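Local coordinates for protein subdomain of Desmoplakin Carboxy-Terminal domain (DPCT) (Homo sapiens, PDB 1LM5) that probably binds intermediate filaments through plakin repeats in the carboxy-terminal domain of desmoplakin, a structural protein, at residues S100-V105 against R117-Q122; F121-G126 against S160-I165. One frame throughout, in Å; residues are numbered along the deposited sequence.

Contact 1: S100-V105 against R117-Q122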
ATOM      1  N   SER B 100       0.719 -16.023  -3.334  1.00 26.94           N
ATOM      2  CA  SER B 100       1.709 -14.964  -3.283  1.00 25.53           C
ATOM      3  C   SER B 100       2.966 -15.543  -3.950  1.00 24.82           C
ATOM      4  O   SER B 100       3.021 -16.738  -4.246  1.00 24.20           O
ATOM      5  CB  SER B 100       2.011 -14.594  -1.833  1.00 26.44           C
ATOM      6  OG  SER B 100       2.547 -15.703  -1.135  1.00 26.51           O
ATOM      7  N   ALA B 101       3.972 -14.712  -4.188  1.00 24.41           N
ATOM      8  CA  ALA B 101       5.193 -15.201  -4.820  1.00 23.74           C
ATOM      9  C   ALA B 101       5.795 -16.394  -4.077  1.00 24.69           C
ATOM     10  O   ALA B 101       6.155 -17.400  -4.687  1.00 24.74           O
ATOM     11  CB  ALA B 101       6.212 -14.084  -4.908  1.00 23.69           C
ATOM     12  N   ALA B 102       5.909 -16.273  -2.758  1.00 24.84           N
ATOM     13  CA  ALA B 102       6.491 -17.332  -1.937  1.00 26.40           C
ATOM     14  C   ALA B 102       5.781 -18.662  -2.135  1.00 26.06           C
ATOM     15  O   ALA B 102       6.429 -19.704  -2.288  1.00 26.25           O
ATOM     16  CB  ALA B 102       6.442 -16.943  -0.472  1.00 25.37           C
ATOM     17  N   GLU B 103       4.454 -18.617  -2.114  1.00 25.78           N
ATOM     18  CA  GLU B 103       3.639 -19.811  -2.289  1.00 28.68           C
ATOM     19  C   GLU B 103       3.862 -20.362  -3.690  1.00 28.69           C
ATOM     20  O   GLU B 103       4.019 -21.569  -3.873  1.00 28.04           O
ATOM     21  CB  GLU B 103       2.164 -19.472  -2.088  1.00 29.80           C
ATOM     22  CG  GLU B 103       1.885 -18.692  -0.808  1.00 33.61           C
ATOM     23  CD  GLU B 103       0.443 -18.226  -0.692  1.00 35.38           C
ATOM     24  OE1 GLU B 103      -0.430 -19.063  -0.373  1.00 40.12           O
ATOM     25  OE2 GLU B 103       0.178 -17.026  -0.925  1.00 33.70           O
ATOM     26  N   ALA B 104       3.904 -19.467  -4.676  1.00 28.28           N
ATOM     27  CA  ALA B 104       4.108 -19.877  -6.060  1.00 27.74           C
ATOM     28  C   ALA B 104       5.412 -20.641  -6.237  1.00 27.35           C
ATOM     29  O   ALA B 104       5.496 -21.567  -7.056  1.00 28.84           O
ATOM     30  CB  ALA B 104       4.090 -18.665  -6.979  1.00 25.54           C
ATOM     31  N   VAL B 105       6.434 -20.244  -5.489  1.00 26.72           N
ATOM     32  CA  VAL B 105       7.715 -20.919  -5.575  1.00 27.78           C
ATOM     33  C   VAL B 105       7.510 -22.318  -5.021  1.00 30.37           C
ATOM     34  O   VAL B 105       7.951 -23.307  -5.614  1.00 28.31           O
ATOM     35  CB  VAL B 105       8.794 -20.214  -4.739  1.00 25.78           C
ATOM     36  CG1 VAL B 105      10.057 -21.064  -4.705  1.00 25.44           C
ATOM     37  CG2 VAL B 105       9.116 -18.860  -5.359  1.00 27.02           C
ATOM     38  N   ARG B 117      13.782 -13.148  -6.001  1.00 21.52           N
ATOM     39  CA  ARG B 117      14.032 -11.778  -6.428  1.00 20.61           C
ATOM     40  C   ARG B 117      12.822 -10.949  -6.040  1.00 18.65           C
ATOM     41  O   ARG B 117      12.939  -9.880  -5.449  1.00 16.96           O
ATOM     42  CB  ARG B 117      14.173 -11.681  -7.948  1.00 21.84           C
ATOM     43  CG  ARG B 117      15.458 -12.172  -8.537  1.00 25.75           C
ATOM     44  CD  ARG B 117      15.711 -11.454  -9.861  1.00 21.24           C
ATOM     45  NE  ARG B 117      14.673 -11.701 -10.857  1.00 20.67           N
ATOM     46  CZ  ARG B 117      14.548 -12.830 -11.549  1.00 25.35           C
ATOM     47  NH1 ARG B 117      15.403 -13.828 -11.354  1.00 24.64           N
ATOM     48  NH2 ARG B 117      13.575 -12.965 -12.437  1.00 26.47           N
ATOM     49  N   PHE B 118      11.649 -11.459  -6.395  1.00 17.61           N
ATOM     50  CA  PHE B 118      10.411 -10.748  -6.150  1.00 18.19           C
ATOM     51  C   PHE B 118      10.174 -10.491  -4.668  1.00 17.20           C
ATOM     52  O   PHE B 118       9.838  -9.379  -4.266  1.00 16.46           O
ATOM     53  CB  PHE B 118       9.255 -11.532  -6.769  1.00 17.97           C
ATOM     54  CG  PHE B 118       9.422 -11.805  -8.241  1.00 17.62           C
ATOM     55  CD1 PHE B 118       8.681 -12.811  -8.855  1.00 18.60           C
ATOM     56  CD2 PHE B 118      10.303 -11.049  -9.022  1.00 17.75           C
ATOM     57  CE1 PHE B 118       8.805 -13.060 -10.220  1.00 17.11           C
ATOM     58  CE2 PHE B 118      10.437 -11.292 -10.386  1.00 18.51           C
ATOM     59  CZ  PHE B 118       9.677 -12.311 -10.988  1.00 17.93           C
ATOM     60  N   LEU B 119      10.351 -11.521  -3.854  1.00 16.48           N
ATOM     61  CA  LEU B 119      10.176 -11.357  -2.420  1.00 16.06           C
ATOM     62  C   LEU B 119      11.117 -10.290  -1.880  1.00 16.68           C
ATOM     63  O   LEU B 119      10.736  -9.461  -1.051  1.00 17.08           O
ATOM     64  CB  LEU B 119      10.440 -12.680  -1.706  1.00 17.62           C
ATOM     65  CG  LEU B 119       9.466 -13.790  -2.075  1.00 19.75           C
ATOM     66  CD1 LEU B 119       9.917 -15.105  -1.430  1.00 21.97           C
ATOM     67  CD2 LEU B 119       8.085 -13.412  -1.603  1.00 18.96           C
ATOM     68  N   GLU B 120      12.351 -10.304  -2.357  1.00 15.79           N
ATOM     69  CA  GLU B 120      13.324  -9.327  -1.901  1.00 18.43           C
ATOM     70  C   GLU B 120      12.969  -7.923  -2.346  1.00 16.99           C
ATOM     71  O   GLU B 120      13.070  -6.976  -1.574  1.00 15.97           O
ATOM     72  CB  GLU B 120      14.703  -9.707  -2.401  1.00 17.46           C
ATOM     73  CG  GLU B 120      15.145 -11.049  -1.832  1.00 22.12           C
ATOM     74  CD  GLU B 120      16.399 -11.557  -2.472  1.00 22.05           C
ATOM     75  OE1 GLU B 120      16.763 -11.045  -3.555  1.00 24.13           O
ATOM     76  OE2 GLU B 120      17.008 -12.483  -1.901  1.00 24.90           O
ATOM     77  N   PHE B 121      12.558  -7.802  -3.599  1.00 14.82           N
ATOM     78  CA  PHE B 121      12.166  -6.514  -4.133  1.00 15.34           C
ATOM     79  C   PHE B 121      11.066  -5.941  -3.250  1.00 15.96           C
ATOM     80  O   PHE B 121      11.107  -4.778  -2.871  1.00 14.39           O
ATOM     81  CB  PHE B 121      11.613  -6.666  -5.547  1.00 15.15           C
ATOM     82  CG  PHE B 121      12.641  -7.040  -6.573  1.00 14.35           C
ATOM     83  CD1 PHE B 121      12.257  -7.731  -7.719  1.00 16.02           C
ATOM     84  CD2 PHE B 121      13.974  -6.672  -6.421  1.00 14.64           C
ATOM     85  CE1 PHE B 121      13.191  -8.048  -8.708  1.00 14.97           C
ATOM     86  CE2 PHE B 121      14.922  -6.982  -7.400  1.00 14.91           C
ATOM     87  CZ  PHE B 121      14.528  -7.673  -8.548  1.00 16.26           C
ATOM     88  N   GLN B 122      10.070  -6.767  -2.938  1.00 15.39           N
ATOM     89  CA  GLN B 122       8.965  -6.303  -2.113  1.00 16.28           C
ATOM     90  C   GLN B 122       9.459  -5.971  -0.718  1.00 17.58           C
ATOM     91  O   GLN B 122       9.209  -4.886  -0.197  1.00 16.33           O
ATOM     92  CB  GLN B 122       7.865  -7.370  -2.043  1.00 17.13           C
ATOM     93  CG  GLN B 122       7.231  -7.675  -3.394  1.00 16.44           C
ATOM     94  CD  GLN B 122       6.227  -8.816  -3.337  1.00 19.76           C
ATOM     95  OE1 GLN B 122       6.134  -9.533  -2.337  1.00 18.29           O
ATOM     96  NE2 GLN B 122       5.482  -9.000  -4.424  1.00 17.61           N
TER
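F118 is the only aromatic residue of 117-122 that touches 100-105, and it does so through CB rather than its ring. F118 CB lies 4.4 Å from A101 CB. The F118 side chain also touches P82, A83 and A86 of helix 74-88 and E44 of helix 36-47. The ring of F121 takes no part across the contact; R117 O stands over one of its faces, offset toward the rim. The carboxylate of E103, another flat group, holds the start of helix 101-106. Its OE2 accepts twice from S100, the N-cap residue. S100 OG comes in on the anti lone pair, at 2.7 Å from E103 OE2. S100 N comes from above the carboxylate plane, 50° out of it.

L119 takes part in two of the three apolar side-chain pairs. Its CB already points toward the other helix, and with CG anti to the carbonyl carbon (chi1 -63°) the fork of methyls is brought against it. L119 CD2 packs on A101 CB at 3.9 Å and on A102 N at 3.8 Å. L119 CD1 meets A102 CB at 4.0 Å. Both alanines are small, and the leucine fork fits against them. The interaction is apolar and buried.

The two helix segments run nearly antiparallel, at 166°, with axes 10.0 Å apart. This is plain packing of two consecutive helices, 101-106 and 112-124. A101 also touches A86 of helix 74-88. L119 also touches L156 of helix 150-157. Next to them, Q122 reaches A86 O and C48 O with NE2, and V129 N of strand 129-130 with OE1.

Contact 2: F121-G126 against S160-I165; sequences FQYLTG and SSYAKI
The C-terminal part of helix 112-124, with F121, Y123 and L124, packs against the loop that joins helix 150-157 to strand 166-167. Segment 121-126 falls in a plectin repeat. The loop contributes Y162 and I165.

Y162 points its ring at the helix and is met along the ring edge. L124 CD1 lies near the ring plane, 3.4 Å from Y162 CE1. L124 CG is almost as close to Y162 CE1, at 3.5 Å. The two side chains run past each other in opposite directions. Y123 meets the hydroxyl end of the same ring and crosses Y162 at about a right angle. Its CG is anti to the backbone N (chi1 -174°), and CD2 comes within 3.1 Å of Y162 OH.

I165 adds a separate apolar touch. Its CG1 sits between the backbone N and the carbonyl carbon (chi1 64°), and the chain then extends toward F121. I165 CD1 ends 3.7 Å from F121 CZ and 3.8 Å from F121 CE2. Just before it, K164 is the centre of an inverse gamma turn, which carries the loop round between Y162 and I165.

The second subunit is close by. R151 of that subunit makes a cation-pi contact with Y123, and its R155 bonds G126 O.

Between the two segments the contact is van der Waals packing. The buried hydroxyl of Y162 has its polar partner elsewhere, in L156 O. That bond would help to fix the ring where L124 and Y123 pack on its edge.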
ATOM      1  N   PHE B 121      12.558  -7.802  -3.599  1.00 14.82           N
ATOM      2  CA  PHE B 121      12.166  -6.514  -4.133  1.00 15.34           C
ATOM      3  C   PHE B 121      11.066  -5.941  -3.250  1.00 15.96           C
ATOM      4  O   PHE B 121      11.107  -4.778  -2.871  1.00 14.39           O
ATOM      5  CB  PHE B 121      11.613  -6.666  -5.547  1.00 15.15           C
ATOM      6  CG  PHE B 121      12.641  -7.040  -6.573  1.00 14.35           C
ATOM      7  CD1 PHE B 121      12.257  -7.731  -7.719  1.00 16.02           C
ATOM      8  CD2 PHE B 121      13.974  -6.672  -6.421  1.00 14.64           C
ATOM      9  CE1 PHE B 121      13.191  -8.048  -8.708  1.00 14.97           C
ATOM     10  CE2 PHE B 121      14.922  -6.982  -7.400  1.00 14.91           C
ATOM     11  CZ  PHE B 121      14.528  -7.673  -8.548  1.00 16.26           C
ATOM     12  N   GLN B 122      10.070  -6.767  -2.938  1.00 15.39           N
ATOM     13  CA  GLN B 122       8.965  -6.303  -2.113  1.00 16.28           C
ATOM     14  C   GLN B 122       9.459  -5.971  -0.718  1.00 17.58           C
ATOM     15  O   GLN B 122       9.209  -4.886  -0.197  1.00 16.33           O
ATOM     16  CB  GLN B 122       7.865  -7.370  -2.043  1.00 17.13           C
ATOM     17  CG  GLN B 122       7.231  -7.675  -3.394  1.00 16.44           C
ATOM     18  CD  GLN B 122       6.227  -8.816  -3.337  1.00 19.76           C
ATOM     19  OE1 GLN B 122       6.134  -9.533  -2.337  1.00 18.29           O
ATOM     20  NE2 GLN B 122       5.482  -9.000  -4.424  1.00 17.61           N
ATOM     21  N   TYR B 123      10.178  -6.912  -0.122  1.00 18.18           N
ATOM     22  CA  TYR B 123      10.692  -6.728   1.218  1.00 18.88           C
ATOM     23  C   TYR B 123      11.447  -5.416   1.380  1.00 18.52           C
ATOM     24  O   TYR B 123      11.166  -4.629   2.284  1.00 17.31           O
ATOM     25  CB  TYR B 123      11.605  -7.894   1.575  1.00 19.51           C
ATOM     26  CG  TYR B 123      12.061  -7.845   3.003  1.00 23.14           C
ATOM     27  CD1 TYR B 123      11.220  -8.250   4.028  1.00 25.69           C
ATOM     28  CD2 TYR B 123      13.324  -7.353   3.336  1.00 23.61           C
ATOM     29  CE1 TYR B 123      11.620  -8.169   5.347  1.00 26.56           C
ATOM     30  CE2 TYR B 123      13.731  -7.270   4.651  1.00 25.42           C
ATOM     31  CZ  TYR B 123      12.874  -7.678   5.653  1.00 27.62           C
ATOM     32  OH  TYR B 123      13.261  -7.592   6.970  1.00 31.39           O
ATOM     33  N   LEU B 124      12.407  -5.191   0.491  1.00 19.58           N
ATOM     34  CA  LEU B 124      13.234  -3.996   0.511  1.00 19.76           C
ATOM     35  C   LEU B 124      12.470  -2.707   0.294  1.00 20.38           C
ATOM     36  O   LEU B 124      12.955  -1.642   0.647  1.00 21.63           O
ATOM     37  CB  LEU B 124      14.329  -4.090  -0.554  1.00 17.63           C
ATOM     38  CG  LEU B 124      15.484  -5.048  -0.261  1.00 21.21           C
ATOM     39  CD1 LEU B 124      16.350  -5.183  -1.506  1.00 20.64           C
ATOM     40  CD2 LEU B 124      16.294  -4.535   0.928  1.00 20.92           C
ATOM     41  N   THR B 125      11.279  -2.799  -0.276  1.00 19.76           N
ATOM     42  CA  THR B 125      10.517  -1.594  -0.545  1.00 20.32           C
ATOM     43  C   THR B 125       9.290  -1.410   0.334  1.00 21.61           C
ATOM     44  O   THR B 125       8.351  -0.714  -0.042  1.00 20.75           O
ATOM     45  CB  THR B 125      10.101  -1.537  -2.020  1.00 21.17           C
ATOM     46  OG1 THR B 125       9.408  -2.742  -2.379  1.00 17.32           O
ATOM     47  CG2 THR B 125      11.349  -1.388  -2.913  1.00 19.24           C
ATOM     48  N   GLY B 126       9.296  -2.031   1.505  1.00 22.20           N
ATOM     49  CA  GLY B 126       8.164  -1.854   2.393  1.00 23.28           C
ATOM     50  C   GLY B 126       7.603  -3.112   3.013  1.00 23.11           C
ATOM     51  O   GLY B 126       7.066  -3.066   4.116  1.00 25.88           O
ATOM     52  N   SER B 160      21.839  -7.830   3.663  1.00 37.47           N
ATOM     53  CA  SER B 160      23.250  -7.772   3.318  1.00 38.00           C
ATOM     54  C   SER B 160      23.683  -8.974   2.498  1.00 38.02           C
ATOM     55  O   SER B 160      24.605  -8.879   1.691  1.00 38.85           O
ATOM     56  CB  SER B 160      24.104  -7.695   4.588  1.00 40.13           C
ATOM     57  OG  SER B 160      23.762  -6.558   5.361  1.00 42.86           O
ATOM     58  N   SER B 161      23.005 -10.101   2.687  1.00 36.32           N
ATOM     59  CA  SER B 161      23.361 -11.320   1.969  1.00 35.73           C
ATOM     60  C   SER B 161      22.536 -11.627   0.717  1.00 33.98           C
ATOM     61  O   SER B 161      22.587 -12.744   0.198  1.00 35.17           O
ATOM     62  CB  SER B 161      23.298 -12.516   2.921  1.00 38.29           C
ATOM     63  OG  SER B 161      21.979 -12.699   3.405  1.00 43.38           O
ATOM     64  N   TYR B 162      21.780 -10.656   0.228  1.00 31.45           N
ATOM     65  CA  TYR B 162      20.991 -10.880  -0.981  1.00 28.98           C
ATOM     66  C   TYR B 162      21.913 -11.145  -2.163  1.00 28.04           C
ATOM     67  O   TYR B 162      22.980 -10.540  -2.280  1.00 26.29           O
ATOM     68  CB  TYR B 162      20.139  -9.662  -1.318  1.00 27.16           C
ATOM     69  CG  TYR B 162      18.884  -9.487  -0.506  1.00 25.48           C
ATOM     70  CD1 TYR B 162      17.973  -8.483  -0.829  1.00 25.42           C
ATOM     71  CD2 TYR B 162      18.604 -10.307   0.590  1.00 23.39           C
ATOM     72  CE1 TYR B 162      16.821  -8.290  -0.091  1.00 25.40           C
ATOM     73  CE2 TYR B 162      17.449 -10.120   1.339  1.00 24.83           C
ATOM     74  CZ  TYR B 162      16.562  -9.111   0.997  1.00 26.45           C
ATOM     75  OH  TYR B 162      15.430  -8.891   1.748  1.00 25.25           O
ATOM     76  N   ALA B 163      21.483 -12.028  -3.054  1.00 26.62           N
ATOM     77  CA  ALA B 163      22.267 -12.361  -4.230  1.00 25.71           C
ATOM     78  C   ALA B 163      22.505 -11.098  -5.058  1.00 25.60           C
ATOM     79  O   ALA B 163      21.626 -10.253  -5.168  1.00 23.14           O
ATOM     80  CB  ALA B 163      21.533 -13.399  -5.059  1.00 25.04           C
ATOM     81  N   LYS B 164      23.695 -10.969  -5.629  1.00 25.03           N
ATOM     82  CA  LYS B 164      24.029  -9.804  -6.456  1.00 26.55           C
ATOM     83  C   LYS B 164      23.432 -10.051  -7.836  1.00 26.60           C
ATOM     84  O   LYS B 164      24.133 -10.404  -8.783  1.00 28.69           O
ATOM     85  CB  LYS B 164      25.548  -9.652  -6.552  1.00 26.53           C
ATOM     86  CG  LYS B 164      26.258  -9.607  -5.198  1.00 27.75           C
ATOM     87  CD  LYS B 164      25.763  -8.447  -4.334  1.00 28.57           C
ATOM     88  CE  LYS B 164      26.559  -8.315  -3.040  1.00 30.89           C
ATOM     89  NZ  LYS B 164      26.053  -7.203  -2.169  1.00 27.18           N
ATOM     90  N   ILE B 165      22.122  -9.860  -7.939  1.00 25.96           N
ATOM     91  CA  ILE B 165      21.401 -10.115  -9.178  1.00 25.13           C
ATOM     92  C   ILE B 165      21.428  -8.983 -10.188  1.00 24.01           C
ATOM     93  O   ILE B 165      20.883  -9.114 -11.281  1.00 23.72           O
ATOM     94  CB  ILE B 165      19.927 -10.450  -8.878  1.00 26.12           C
ATOM     95  CG1 ILE B 165      19.247  -9.240  -8.234  1.00 27.59           C
ATOM     96  CG2 ILE B 165      19.851 -11.656  -7.950  1.00 26.63           C
ATOM     97  CD1 ILE B 165      17.775  -9.446  -7.948  1.00 28.42           C
TER

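In the fold
Both contacts use helix 112-124, and their centres are 11 Å apart. F121 and Q122 belong to both segments of that helix. Contact 1 joins the helix to the short helix 101-106, just before it in the chain. Contact 2 joins it to a loop more than thirty residues later. They also touch directly. E120 CB packs 3.4 Å from Y162 CE1, and R117 CD lies 3.5 Å from I165 CD1. L156 is a common neighbour: its carbonyl bonds Y162, and it touches L119. Contact 2 lies beside the second subunit, which does not touch the segments of contact 1.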